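Local coordinates for fibrinogen binding protein (Staphylococcus aureus subsp. aureus Mu50, PDB 3DOA) that probably binds fibrinogen and, like NFACT-family relatives, may act in ribosome-associated quality control, at residues Lys80-Gly85 and Ile113-Ile118; Ile86-Lys91 and Asp102-Asp107; Pro203-Glu208 and Asp250-Lys255; Gly94-Ile99 and Gln197-Ser202. All coordinates share one frame; numbering follows the deposited sequence.

Contact 1: Lys80-Gly85 and Ile113-Ile118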
loop_
_atom_site.group_PDB
_atom_site.type_symbol
_atom_site.label_atom_id
_atom_site.label_comp_id
_atom_site.label_asym_id
_atom_site.label_seq_id
_atom_site.Cartn_x
_atom_site.Cartn_y
_atom_site.Cartn_z
ATOM N N LYS A 80 -8.694 17.233 -14.975
ATOM C CA LYS A 80 -9.959 17.940 -14.823
ATOM C C LYS A 80 -10.340 18.117 -13.378
ATOM O O LYS A 80 -10.648 19.196 -12.926
ATOM C CB LYS A 80 -11.059 17.119 -15.446
ATOM C CG LYS A 80 -12.162 17.910 -16.124
ATOM C CD LYS A 80 -13.434 17.034 -16.529
ATOM C CE LYS A 80 -14.668 17.281 -15.597
ATOM N NZ LYS A 80 -15.880 17.624 -16.415
ATOM N N HIS A 81 -10.310 17.032 -12.626
ATOM C CA HIS A 81 -10.777 17.056 -11.244
ATOM C C HIS A 81 -9.719 17.363 -10.211
ATOM O O HIS A 81 -10.070 17.760 -9.099
ATOM C CB HIS A 81 -11.355 15.713 -10.889
ATOM C CG HIS A 81 -12.590 15.362 -11.640
ATOM N ND1 HIS A 81 -13.835 15.370 -11.049
ATOM C CD2 HIS A 81 -12.769 14.910 -12.904
ATOM C CE1 HIS A 81 -14.732 14.970 -11.936
ATOM N NE2 HIS A 81 -14.112 14.689 -13.070
ATOM N N LEU A 82 -8.448 17.128 -10.519
ATOM C CA LEU A 82 -7.407 17.191 -9.473
ATOM C C LEU A 82 -6.344 18.243 -9.717
ATOM O O LEU A 82 -5.862 18.864 -8.807
ATOM C CB LEU A 82 -6.748 15.826 -9.301
ATOM C CG LEU A 82 -7.705 14.647 -9.079
ATOM C CD1 LEU A 82 -6.948 13.338 -8.922
ATOM C CD2 LEU A 82 -8.636 14.892 -7.887
ATOM N N GLU A 83 -5.997 18.460 -10.970
ATOM C CA GLU A 83 -4.966 19.409 -11.305
ATOM C C GLU A 83 -5.457 20.713 -10.751
ATOM O O GLU A 83 -6.612 21.139 -10.994
ATOM C CB GLU A 83 -4.779 19.470 -12.808
ATOM C CG GLU A 83 -3.403 19.879 -13.238
ATOM C CD GLU A 83 -3.129 19.546 -14.739
ATOM O OE1 GLU A 83 -2.521 18.450 -15.011
ATOM O OE2 GLU A 83 -3.516 20.378 -15.640
ATOM N N GLY A 84 -4.598 21.318 -9.956
ATOM C CA GLY A 84 -4.958 22.499 -9.205
ATOM C C GLY A 84 -5.064 22.301 -7.706
ATOM O O GLY A 84 -4.650 23.178 -6.956
ATOM N N GLY A 85 -5.596 21.146 -7.297
ATOM C CA GLY A 85 -6.024 20.866 -5.920
ATOM C C GLY A 85 -4.947 20.784 -4.866
ATOM O O GLY A 85 -3.740 20.723 -5.148
ATOM N N ILE A 113 -14.651 21.563 -5.227
ATOM C CA ILE A 113 -14.990 20.134 -5.316
ATOM C C ILE A 113 -14.031 19.341 -4.415
ATOM O O ILE A 113 -12.852 19.690 -4.243
ATOM C CB ILE A 113 -14.977 19.576 -6.787
ATOM C CG1 ILE A 113 -13.662 19.944 -7.487
ATOM C CG2 ILE A 113 -16.165 20.083 -7.531
ATOM C CD1 ILE A 113 -13.457 19.349 -8.835
ATOM N N TYR A 114 -14.584 18.297 -3.825
ATOM C CA TYR A 114 -13.879 17.425 -2.928
ATOM C C TYR A 114 -13.803 16.043 -3.618
ATOM O O TYR A 114 -14.817 15.428 -3.936
ATOM C CB TYR A 114 -14.644 17.341 -1.604
ATOM C CG TYR A 114 -14.443 18.539 -0.680
ATOM C CD1 TYR A 114 -15.457 19.456 -0.472
ATOM C CD2 TYR A 114 -13.229 18.751 -0.008
ATOM C CE1 TYR A 114 -15.276 20.533 0.393
ATOM C CE2 TYR A 114 -13.026 19.797 0.827
ATOM C CZ TYR A 114 -14.057 20.699 1.043
ATOM O OH TYR A 114 -13.889 21.802 1.875
ATOM N N ARG A 115 -12.573 15.586 -3.852
ATOM C CA ARG A 115 -12.230 14.300 -4.509
ATOM C C ARG A 115 -11.331 13.378 -3.648
ATOM O O ARG A 115 -10.534 13.878 -2.839
ATOM C CB ARG A 115 -11.487 14.610 -5.777
ATOM C CG ARG A 115 -12.247 15.506 -6.677
ATOM C CD ARG A 115 -13.512 14.852 -7.135
ATOM N NE ARG A 115 -14.300 15.625 -8.112
ATOM C CZ ARG A 115 -15.532 16.049 -7.880
ATOM N NH1 ARG A 115 -16.141 15.839 -6.693
ATOM N NH2 ARG A 115 -16.148 16.706 -8.840
ATOM N N THR A 116 -11.496 12.057 -3.813
ATOM C CA THR A 116 -10.592 11.056 -3.246
ATOM C C THR A 116 -10.066 10.117 -4.322
ATOM O O THR A 116 -10.859 9.522 -5.080
ATOM C CB THR A 116 -11.290 10.215 -2.239
ATOM O OG1 THR A 116 -11.628 11.054 -1.141
ATOM C CG2 THR A 116 -10.403 9.103 -1.757
ATOM N N VAL A 117 -8.731 10.008 -4.405
ATOM C CA VAL A 117 -8.079 8.970 -5.213
ATOM C C VAL A 117 -7.834 7.721 -4.330
ATOM O O VAL A 117 -7.228 7.827 -3.266
ATOM C CB VAL A 117 -6.766 9.485 -5.759
ATOM C CG1 VAL A 117 -5.990 8.354 -6.484
ATOM C CG2 VAL A 117 -7.042 10.690 -6.669
ATOM N N ILE A 118 -8.349 6.569 -4.761
ATOM C CA ILE A 118 -8.196 5.279 -4.067
ATOM C C ILE A 118 -7.284 4.302 -4.878
ATOM O O ILE A 118 -7.615 3.907 -6.003
ATOM C CB ILE A 118 -9.534 4.612 -3.858
ATOM C CG1 ILE A 118 -10.593 5.643 -3.442
ATOM C CG2 ILE A 118 -9.394 3.545 -2.816
ATOM C CD1 ILE A 118 -11.880 5.031 -2.796
#

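Contact 2: Ile86-Lys91 and Asp102-Asp107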
loop_
_atom_site.group_PDB
_atom_site.type_symbol
_atom_site.label_atom_id
_atom_site.label_comp_id
_atom_site.label_asym_id
_atom_site.label_seq_id
_atom_site.Cartn_x
_atom_site.Cartn_y
_atom_site.Cartn_z
ATOM N N ILE A 86 -5.391 20.820 -3.628
ATOM C CA ILE A 86 -4.505 20.610 -2.537
ATOM C C ILE A 86 -4.808 19.242 -1.962
ATOM O O ILE A 86 -5.966 18.758 -2.000
ATOM C CB ILE A 86 -4.675 21.681 -1.434
ATOM C CG1 ILE A 86 -4.498 23.062 -2.026
ATOM C CG2 ILE A 86 -3.709 21.463 -0.267
ATOM C CD1 ILE A 86 -3.249 23.319 -2.730
ATOM N N ILE A 87 -3.744 18.641 -1.427
ATOM C CA ILE A 87 -3.832 17.310 -0.818
ATOM C C ILE A 87 -4.123 17.593 0.605
ATOM O O ILE A 87 -3.360 18.198 1.307
ATOM C CB ILE A 87 -2.540 16.406 -0.981
ATOM C CG1 ILE A 87 -2.436 15.908 -2.425
ATOM C CG2 ILE A 87 -2.668 15.217 -0.140
ATOM C CD1 ILE A 87 -1.034 15.963 -3.013
ATOM N N GLU A 88 -5.287 17.173 0.994
ATOM C CA GLU A 88 -5.720 17.381 2.350
ATOM C C GLU A 88 -5.322 16.249 3.250
ATOM O O GLU A 88 -5.265 16.453 4.433
ATOM C CB GLU A 88 -7.257 17.475 2.406
ATOM C CG GLU A 88 -7.839 18.543 1.530
ATOM C CD GLU A 88 -8.813 19.374 2.289
ATOM O OE1 GLU A 88 -9.853 18.787 2.718
ATOM O OE2 GLU A 88 -8.523 20.594 2.474
ATOM N N SER A 89 -5.180 15.052 2.683
ATOM C CA SER A 89 -4.902 13.830 3.440
ATOM C C SER A 89 -4.491 12.687 2.523
ATOM O O SER A 89 -5.002 12.569 1.374
ATOM C CB SER A 89 -6.072 13.398 4.299
ATOM O OG SER A 89 -6.243 12.010 4.287
ATOM N N ILE A 90 -3.523 11.896 3.041
ATOM C CA ILE A 90 -3.111 10.609 2.494
ATOM C C ILE A 90 -3.108 9.653 3.647
ATOM O O ILE A 90 -2.467 9.899 4.658
ATOM C CB ILE A 90 -1.730 10.646 2.003
ATOM C CG1 ILE A 90 -1.533 11.819 1.020
ATOM C CG2 ILE A 90 -1.436 9.332 1.345
ATOM C CD1 ILE A 90 -0.048 12.083 0.635
ATOM N N LYS A 91 -3.849 8.564 3.507
ATOM C CA LYS A 91 -4.136 7.682 4.609
ATOM C C LYS A 91 -4.357 6.232 4.060
ATOM O O LYS A 91 -4.515 5.990 2.880
ATOM C CB LYS A 91 -5.335 8.264 5.393
ATOM C CG LYS A 91 -6.693 7.750 4.877
ATOM C CD LYS A 91 -7.982 8.598 5.115
ATOM C CE LYS A 91 -8.279 9.498 3.856
ATOM N NZ LYS A 91 -9.733 9.452 3.288
ATOM N N ASP A 102 -6.945 12.385 -0.419
ATOM C CA ASP A 102 -8.044 13.342 -0.352
ATOM C C ASP A 102 -7.599 14.677 -0.920
ATOM O O ASP A 102 -6.709 15.357 -0.388
ATOM C CB ASP A 102 -8.451 13.526 1.103
ATOM C CG ASP A 102 -9.374 12.403 1.621
ATOM O OD1 ASP A 102 -9.752 11.434 0.872
ATOM O OD2 ASP A 102 -9.733 12.515 2.822
ATOM N N ILE A 103 -8.207 15.054 -2.032
ATOM C CA ILE A 103 -7.896 16.344 -2.670
ATOM C C ILE A 103 -9.127 17.282 -2.644
ATOM O O ILE A 103 -10.263 16.844 -2.787
ATOM C CB ILE A 103 -7.325 16.156 -4.086
ATOM C CG1 ILE A 103 -6.020 15.312 -4.028
ATOM C CG2 ILE A 103 -7.053 17.529 -4.718
ATOM C CD1 ILE A 103 -5.726 14.440 -5.250
ATOM N N LYS A 104 -8.871 18.561 -2.356
ATOM C CA LYS A 104 -9.870 19.621 -2.499
ATOM C C LYS A 104 -9.462 20.515 -3.679
ATOM O O LYS A 104 -8.329 20.901 -3.763
ATOM C CB LYS A 104 -9.966 20.386 -1.181
ATOM C CG LYS A 104 -10.752 21.696 -1.249
ATOM C CD LYS A 104 -10.828 22.323 0.152
ATOM C CE LYS A 104 -11.594 23.656 0.157
ATOM N NZ LYS A 104 -11.924 23.996 1.547
ATOM N N SER A 105 -10.344 20.790 -4.609
ATOM C CA SER A 105 -9.998 21.510 -5.829
ATOM C C SER A 105 -11.155 22.386 -6.300
ATOM O O SER A 105 -12.183 22.479 -5.605
ATOM C CB SER A 105 -9.595 20.531 -6.935
ATOM O OG SER A 105 -10.684 19.700 -7.297
ATOM N N LYS A 106 -11.059 23.007 -7.462
ATOM C CA LYS A 106 -12.133 23.769 -8.101
ATOM C C LYS A 106 -12.579 23.095 -9.369
ATOM O O LYS A 106 -11.740 22.609 -10.124
ATOM C CB LYS A 106 -11.612 25.154 -8.554
ATOM C CG LYS A 106 -10.977 26.070 -7.462
ATOM C CD LYS A 106 -11.957 26.374 -6.301
ATOM C CE LYS A 106 -11.449 27.480 -5.357
ATOM N NZ LYS A 106 -10.834 28.632 -6.087
ATOM N N ASP A 107 -13.877 23.138 -9.652
ATOM C CA ASP A 107 -14.340 22.831 -10.980
ATOM C C ASP A 107 -14.174 23.959 -11.944
ATOM O O ASP A 107 -13.618 25.016 -11.634
ATOM C CB ASP A 107 -15.786 22.369 -11.014
ATOM C CG ASP A 107 -16.776 23.425 -10.660
ATOM O OD1 ASP A 107 -16.575 24.637 -10.861
ATOM O OD2 ASP A 107 -17.824 23.007 -10.169
#

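Contact 3: Pro203-Glu208 and Asp250-Lys255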
loop_
_atom_site.group_PDB
_atom_site.type_symbol
_atom_site.label_atom_id
_atom_site.label_comp_id
_atom_site.label_asym_id
_atom_site.label_seq_id
_atom_site.Cartn_x
_atom_site.Cartn_y
_atom_site.Cartn_z
ATOM N N PRO A 203 3.165 -13.661 3.560
ATOM C CA PRO A 203 4.136 -14.683 3.776
ATOM C C PRO A 203 5.394 -14.157 4.485
ATOM O O PRO A 203 5.764 -14.658 5.556
ATOM C CB PRO A 203 4.435 -15.098 2.358
ATOM C CG PRO A 203 3.165 -15.048 1.732
ATOM C CD PRO A 203 2.537 -13.842 2.250
ATOM N N LEU A 204 5.990 -13.116 3.918
ATOM C CA LEU A 204 7.178 -12.531 4.486
ATOM C C LEU A 204 7.020 -12.289 5.951
ATOM O O LEU A 204 7.856 -12.769 6.758
ATOM C CB LEU A 204 7.530 -11.215 3.811
ATOM C CG LEU A 204 8.271 -11.341 2.480
ATOM C CD1 LEU A 204 8.160 -10.094 1.517
ATOM C CD2 LEU A 204 9.708 -11.643 2.854
ATOM N N ILE A 205 5.967 -11.572 6.329
ATOM C CA ILE A 205 5.861 -11.187 7.729
ATOM C C ILE A 205 5.387 -12.366 8.608
ATOM O O ILE A 205 5.885 -12.532 9.740
ATOM C CB ILE A 205 4.985 -9.921 7.916
ATOM C CG1 ILE A 205 5.290 -9.267 9.287
ATOM C CG2 ILE A 205 3.497 -10.218 7.622
ATOM C CD1 ILE A 205 6.674 -8.593 9.358
ATOM N N THR A 206 4.472 -13.193 8.079
ATOM C CA THR A 206 4.033 -14.371 8.827
ATOM C C THR A 206 5.226 -15.288 9.101
ATOM O O THR A 206 5.435 -15.724 10.253
ATOM C CB THR A 206 2.875 -15.149 8.150
ATOM O OG1 THR A 206 3.129 -15.313 6.768
ATOM C CG2 THR A 206 1.587 -14.410 8.299
ATOM N N ASN A 207 6.036 -15.535 8.071
ATOM C CA ASN A 207 7.218 -16.377 8.275
ATOM C C ASN A 207 8.188 -15.735 9.245
ATOM O O ASN A 207 8.662 -16.354 10.181
ATOM C CB ASN A 207 7.860 -16.829 6.956
ATOM C CG ASN A 207 6.948 -17.856 6.168
ATOM O OD1 ASN A 207 7.073 -18.026 4.970
ATOM N ND2 ASN A 207 6.026 -18.502 6.865
ATOM N N GLU A 208 8.385 -14.447 9.106
ATOM C CA GLU A 208 9.198 -13.753 10.109
ATOM C C GLU A 208 8.764 -13.933 11.599
ATOM O O GLU A 208 9.611 -14.085 12.464
ATOM C CB GLU A 208 9.282 -12.264 9.779
ATOM C CG GLU A 208 10.277 -11.561 10.677
ATOM C CD GLU A 208 11.702 -11.955 10.405
ATOM O OE1 GLU A 208 11.969 -12.637 9.371
ATOM O OE2 GLU A 208 12.573 -11.564 11.214
ATOM N N ASP A 250 13.956 -9.730 -3.402
ATOM C CA ASP A 250 12.872 -9.360 -2.533
ATOM C C ASP A 250 13.256 -8.021 -1.995
ATOM O O ASP A 250 14.412 -7.609 -2.154
ATOM C CB ASP A 250 12.741 -10.336 -1.364
ATOM C CG ASP A 250 12.009 -11.614 -1.740
ATOM O OD1 ASP A 250 10.760 -11.606 -1.779
ATOM O OD2 ASP A 250 12.678 -12.633 -1.962
ATOM N N PHE A 251 12.292 -7.352 -1.367
ATOM C CA PHE A 251 12.511 -6.101 -0.649
ATOM C C PHE A 251 11.572 -6.074 0.529
ATOM O O PHE A 251 10.512 -6.756 0.548
ATOM C CB PHE A 251 12.207 -4.890 -1.553
ATOM C CG PHE A 251 10.737 -4.848 -2.087
ATOM C CD1 PHE A 251 9.711 -4.256 -1.344
ATOM C CD2 PHE A 251 10.403 -5.391 -3.330
ATOM C CE1 PHE A 251 8.411 -4.236 -1.797
ATOM C CE2 PHE A 251 9.094 -5.365 -3.777
ATOM C CZ PHE A 251 8.099 -4.798 -2.988
ATOM N N TYR A 252 11.914 -5.266 1.509
ATOM C CA TYR A 252 10.982 -5.068 2.589
ATOM C C TYR A 252 11.404 -3.852 3.394
ATOM O O TYR A 252 12.241 -3.069 2.953
ATOM C CB TYR A 252 10.873 -6.351 3.425
ATOM C CG TYR A 252 9.516 -6.598 4.047
ATOM C CD1 TYR A 252 8.351 -6.780 3.266
ATOM C CD2 TYR A 252 9.382 -6.636 5.419
ATOM C CE1 TYR A 252 7.096 -7.012 3.867
ATOM C CE2 TYR A 252 8.140 -6.824 6.006
ATOM C CZ TYR A 252 7.012 -7.024 5.235
ATOM O OH TYR A 252 5.854 -7.242 5.934
ATOM N N PHE A 253 10.807 -3.662 4.554
ATOM C CA PHE A 253 11.107 -2.489 5.318
ATOM C C PHE A 253 11.781 -2.740 6.641
ATOM O O PHE A 253 12.110 -1.759 7.347
ATOM C CB PHE A 253 9.846 -1.712 5.539
ATOM C CG PHE A 253 8.899 -2.344 6.447
ATOM C CD1 PHE A 253 8.858 -1.979 7.763
ATOM C CD2 PHE A 253 7.995 -3.262 5.979
ATOM C CE1 PHE A 253 7.955 -2.549 8.614
ATOM C CE2 PHE A 253 7.098 -3.839 6.820
ATOM C CZ PHE A 253 7.080 -3.477 8.146
ATOM N N ILE A 254 12.043 -4.002 6.945
ATOM C CA ILE A 254 12.918 -4.384 8.026
ATOM C C ILE A 254 13.762 -5.563 7.582
ATOM O O ILE A 254 13.510 -6.116 6.535
ATOM C CB ILE A 254 12.153 -4.743 9.258
ATOM C CG1 ILE A 254 11.231 -5.900 8.980
ATOM C CG2 ILE A 254 11.356 -3.587 9.716
ATOM C CD1 ILE A 254 10.233 -6.058 10.032
ATOM N N LYS A 255 14.776 -5.927 8.364
ATOM C CA LYS A 255 15.646 -7.055 8.031
ATOM C C LYS A 255 15.136 -8.357 8.597
ATOM O O LYS A 255 14.852 -8.449 9.767
ATOM C CB LYS A 255 17.053 -6.818 8.546
ATOM C CG LYS A 255 17.138 -5.906 9.748
ATOM C CD LYS A 255 18.447 -5.110 9.762
ATOM C CE LYS A 255 19.564 -5.806 10.540
ATOM N NZ LYS A 255 20.158 -4.916 11.576
#

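Contact 4: Gly94-Ile99 and Gln197-Ser202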
loop_
_atom_site.group_PDB
_atom_site.type_symbol
_atom_site.label_atom_id
_atom_site.label_comp_id
_atom_site.label_asym_id
_atom_site.label_seq_id
_atom_site.Cartn_x
_atom_site.Cartn_y
_atom_site.Cartn_z
ATOM N N GLY A 94 -7.457 1.007 7.296
ATOM C CA GLY A 94 -7.104 -0.030 8.257
ATOM C C GLY A 94 -5.655 -0.404 8.075
ATOM O O GLY A 94 -4.770 0.472 7.823
ATOM N N ASN A 95 -5.443 -1.727 8.158
ATOM C CA ASN A 95 -4.143 -2.347 7.744
ATOM C C ASN A 95 -4.165 -2.965 6.331
ATOM O O ASN A 95 -3.265 -3.684 6.002
ATOM C CB ASN A 95 -3.604 -3.327 8.826
ATOM C CG ASN A 95 -2.180 -3.792 8.554
ATOM O OD1 ASN A 95 -1.250 -2.991 8.323
ATOM N ND2 ASN A 95 -2.011 -5.117 8.563
ATOM N N ASP A 96 -5.135 -2.578 5.488
ATOM C CA ASP A 96 -5.312 -3.171 4.175
ATOM C C ASP A 96 -4.327 -2.566 3.229
ATOM O O ASP A 96 -3.605 -1.675 3.608
ATOM C CB ASP A 96 -6.740 -3.060 3.634
ATOM C CG ASP A 96 -6.989 -4.048 2.474
ATOM O OD1 ASP A 96 -6.115 -4.933 2.276
ATOM O OD2 ASP A 96 -8.001 -3.973 1.715
ATOM N N ARG A 97 -4.248 -3.134 2.035
ATOM C CA ARG A 97 -3.372 -2.661 0.957
ATOM C C ARG A 97 -4.117 -1.614 0.014
ATOM O O ARG A 97 -4.258 -1.792 -1.230
ATOM C CB ARG A 97 -2.857 -3.838 0.096
ATOM C CG ARG A 97 -2.008 -4.941 0.732
ATOM C CD ARG A 97 -2.441 -6.334 0.125
ATOM N NE ARG A 97 -1.336 -7.293 0.224
ATOM C CZ ARG A 97 -1.140 -8.267 1.164
ATOM N NH1 ARG A 97 -2.034 -8.516 2.142
ATOM N NH2 ARG A 97 -0.032 -9.034 1.108
ATOM N N ARG A 98 -4.504 -0.524 0.679
ATOM C CA ARG A 98 -5.339 0.528 0.204
ATOM C C ARG A 98 -4.913 1.904 0.762
ATOM O O ARG A 98 -4.801 2.123 1.986
ATOM C CB ARG A 98 -6.746 0.249 0.644
ATOM C CG ARG A 98 -7.408 -0.736 -0.225
ATOM C CD ARG A 98 -8.591 -1.425 0.446
ATOM N NE ARG A 98 -9.816 -0.627 0.459
ATOM C CZ ARG A 98 -10.673 -0.582 1.484
ATOM N NH1 ARG A 98 -10.438 -1.271 2.587
ATOM N NH2 ARG A 98 -11.778 0.169 1.408
ATOM N N ILE A 99 -4.675 2.812 -0.178
ATOM C CA ILE A 99 -4.376 4.175 0.134
ATOM C C ILE A 99 -5.430 5.075 -0.582
ATOM O O ILE A 99 -5.829 4.840 -1.740
ATOM C CB ILE A 99 -2.964 4.574 -0.317
ATOM C CG1 ILE A 99 -1.937 3.478 0.035
ATOM C CG2 ILE A 99 -2.569 5.916 0.322
ATOM C CD1 ILE A 99 -1.644 2.441 -1.080
ATOM N N GLN A 197 -5.908 -14.808 8.958
ATOM C CA GLN A 197 -6.802 -14.118 9.899
ATOM C C GLN A 197 -6.552 -12.652 10.026
ATOM O O GLN A 197 -7.385 -11.924 10.603
ATOM C CB GLN A 197 -6.728 -14.717 11.302
ATOM C CG GLN A 197 -7.976 -15.528 11.666
ATOM C CD GLN A 197 -7.693 -17.028 11.607
ATOM O OE1 GLN A 197 -8.308 -17.813 12.329
ATOM N NE2 GLN A 197 -6.721 -17.423 10.777
ATOM N N PHE A 198 -5.414 -12.213 9.505
ATOM C CA PHE A 198 -4.930 -10.870 9.770
ATOM C C PHE A 198 -4.799 -10.042 8.515
ATOM O O PHE A 198 -4.209 -10.465 7.522
ATOM C CB PHE A 198 -3.648 -10.969 10.619
ATOM C CG PHE A 198 -3.940 -11.417 12.012
ATOM C CD1 PHE A 198 -4.347 -10.503 12.975
ATOM C CD2 PHE A 198 -3.969 -12.756 12.330
ATOM C CE1 PHE A 198 -4.691 -10.907 14.295
ATOM C CE2 PHE A 198 -4.315 -13.186 13.649
ATOM C CZ PHE A 198 -4.668 -12.249 14.628
ATOM N N GLU A 199 -5.451 -8.884 8.568
ATOM C CA GLU A 199 -5.581 -7.940 7.419
ATOM C C GLU A 199 -4.222 -7.405 7.055
ATOM O O GLU A 199 -3.426 -6.969 7.895
ATOM C CB GLU A 199 -6.571 -6.769 7.763
ATOM C CG GLU A 199 -6.728 -5.573 6.702
ATOM C CD GLU A 199 -7.646 -4.352 7.160
ATOM O OE1 GLU A 199 -7.717 -3.978 8.387
ATOM O OE2 GLU A 199 -8.289 -3.750 6.228
ATOM N N GLY A 200 -3.934 -7.452 5.787
ATOM C CA GLY A 200 -2.669 -6.910 5.339
ATOM C C GLY A 200 -1.397 -7.684 5.611
ATOM O O GLY A 200 -0.309 -7.178 5.332
ATOM N N PHE A 201 -1.501 -8.902 6.119
ATOM C CA PHE A 201 -0.321 -9.756 6.277
ATOM C C PHE A 201 0.146 -10.384 4.966
ATOM O O PHE A 201 -0.602 -10.441 3.994
ATOM C CB PHE A 201 -0.592 -10.854 7.301
ATOM C CG PHE A 201 -0.274 -10.463 8.732
ATOM C CD1 PHE A 201 0.284 -9.210 9.055
ATOM C CD2 PHE A 201 -0.464 -11.394 9.752
ATOM C CE1 PHE A 201 0.599 -8.891 10.363
ATOM C CE2 PHE A 201 -0.153 -11.069 11.045
ATOM C CZ PHE A 201 0.380 -9.813 11.347
ATOM N N SER A 202 1.409 -10.795 4.953
ATOM C CA SER A 202 2.053 -11.517 3.845
ATOM C C SER A 202 2.880 -12.670 4.419
ATOM O O SER A 202 3.321 -12.625 5.615
ATOM C CB SER A 202 3.047 -10.626 3.121
ATOM O OG SER A 202 3.920 -10.043 4.081
#

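Contact 1: Lys80-Gly85 and Ile113-Ile118
His-81 and Arg-115 meet where the last turn of helix 73-82 lies against strand 112-120, the middle strand of a five-stranded antiparallel sheet. The imidazole presents its edge: Arg-115 NE points at His-81 ND1 in the ring plane and donates a hydrogen bond of 3.0 Å. Ring and guanidinium are turned 49° apart, so the two flat groups meet at their edges and do not stack. The arginine reaches this place with CG beside the backbone N and the chain bent at chi2 (-63°). Folded in this way, the guanidinium lies under Ile-113, whose CB sits 3.6 Å above the centre of one face, and its NH1 hydrogen-bonds to Tyr-114 O. Because ND1 serves as acceptor here, the imidazole is probably neutral.

Beside this polar pair Leu-82 supplies the apolar half of the contact. Its two methyl branches part company: CD2 lies on Arg-115 CB at 3.6 Å, while CD1 reaches Val-117 CG2. A branched leucine suits a place where one side chain must touch two residues, two positions apart, on the same side of a strand. The chain then leaves the helix in a type II beta turn, with Gly-84 at the positive phi (110°) that favours glycine, closed by Gly-85 N donating to Leu-82 O at 2.7 Å.

Contact 2: Ile86-Lys91 and Asp102-Asp107
The beta hairpin of strands 86-92 and 98-106 is zipped at one end by Ile-86 and Lys-104, a hydrogen-bonded antiparallel pair with Ile-86 N to Lys-104 O and Lys-104 N to Ile-86 O both 2.9 Å. Next come Ile-87 and Ile-103, a non-hydrogen-bonded pair whose CG1 atoms lie 4.0 Å apart on the buried face; beta-branched isoleucines suit an extended backbone with an oily side, and Ile-103 also touches Val-23 of strand 22-30. The register then slips: Glu-88 and Ser-89 stand opposite the single Asp-102, a classic beta bulge in which Glu-88 N gives Asp-102 O a bond of 2.7 Å and Ser-89 N adds a weak one to the same oxygen. The far side of the bulge is closed by Asp-102 N to Ser-89 O at 2.7 Å, nearly straight (176°). On the polar face Lys-91, bent at chi3 and chi4, curls its ammonium to the Asp-102 carboxylate: NZ sits 3.1 Å from both OD1 and OD2, a salt bridge whose hydrogen bonds are weak. Asp-102 OD1 is also bonded to Thr-116 OG1. Glu-88 lays its carboxylate across the methylenes of Lys-104, OE2 3.7 Å from CD, while Lys-104 NZ goes to Tyr-114 OH.

Contact 3: Pro203-Glu208 and Asp250-Lys255
Leu-204 lies over one face of Tyr-252 and Ile-205, its neighbour on the first turn of helix 203-210, packs against the hydroxyl end; this is the close part of the contact. Leu-204 runs alongside the tyrosine in the opposite sense: its CB stands 4.2 Å above the ring near the rim, and CD1 comes obliquely to Tyr-252 CD1 at 3.8 Å. The other face belongs to Phe-253, so the ring is sandwiched. Ile-205 instead crosses the tyrosine at about a right angle, with CB 3.4 Å from Tyr-252 OH. CG1 of Ile-205 is anti to the backbone N (chi1 -160°), which sends the longer branch on to Ile-254, where the two CD1 methyls are 4.4 Å apart.

Toward the two ends the fit is looser. Asp-250 OD1 comes no nearer than 4.5 Å to Leu-204 CD1, and the exposed Lys-255 turns away from the helix. Glu-208 OE2 stays 4.1 Å from Lys-255 O and takes its polar partners from Arg-212, in a salt bridge, and Asn-257 N. A mainly apolar seam without hydrogen bonds thus joins the edge strand of a small three-stranded antiparallel sheet to helix 203-210, the second helix of a probable helix-hairpin-helix.

Contact 4: Gly94-Ile99 and Gln197-Ser202
Asp-96 and Gly-200 bring two loops together, their CA atoms 4.7 Å apart and the touching parts running 36° from parallel. Gly-200 takes the third position of a type II beta turn (phi 74°), a conformation that suits glycine; lacking a side chain, it lets its CA come within 3.3 Å of Asn-95 O in a C-H...O contact. Around this bare spot the polar groups close in. Arg-97 grips Phe-201 O end-on, NH1 at 3.0 Å and NH2 at 3.3 Å, the oxygen lying in the guanidinium plane while both nitrogens approach from the same side of the carbonyl plane. Glu-199, fully extended from a CG anti to its N (chi1 174°), crosses Asp-96 at about a right angle, and its OE1 accepts a weak bond from Asn-95 N. Asp-96 OD1 turns back on its own segment, accepting Arg-97 N at 2.6 Å. Ser-202 is the N-cap of helix 203-210, its OG bonded to Asp-4 and weakly to Ile-205 N. Helix, tight turn and capped helix in succession are consistent with a helix-hairpin-helix motif.

Contacts 1 and 2 sit side by side, centres 6 Å apart, on the five-stranded sheet: residues 86-91 and 102-107 pair within the chain span bounded by 80-85 and 113-118, and Ser-105 bridges them, OG to His-81 O and backbone O to Ile-113 N. Contact 4 uses the start of strand 98-106, about 24 Å from the centre of contact 2, and ties the sheet to the loop between helices 190-197 and 203-210. Along the chain it interleaves with contacts 1 and 2; contact 3 opens last, its centre about 14 Å from contact 4 and 34 Å from contact 1. Contact 4 therefore spans the junction, consistent with a beta-rich part followed by a helical part in NFACT proteins.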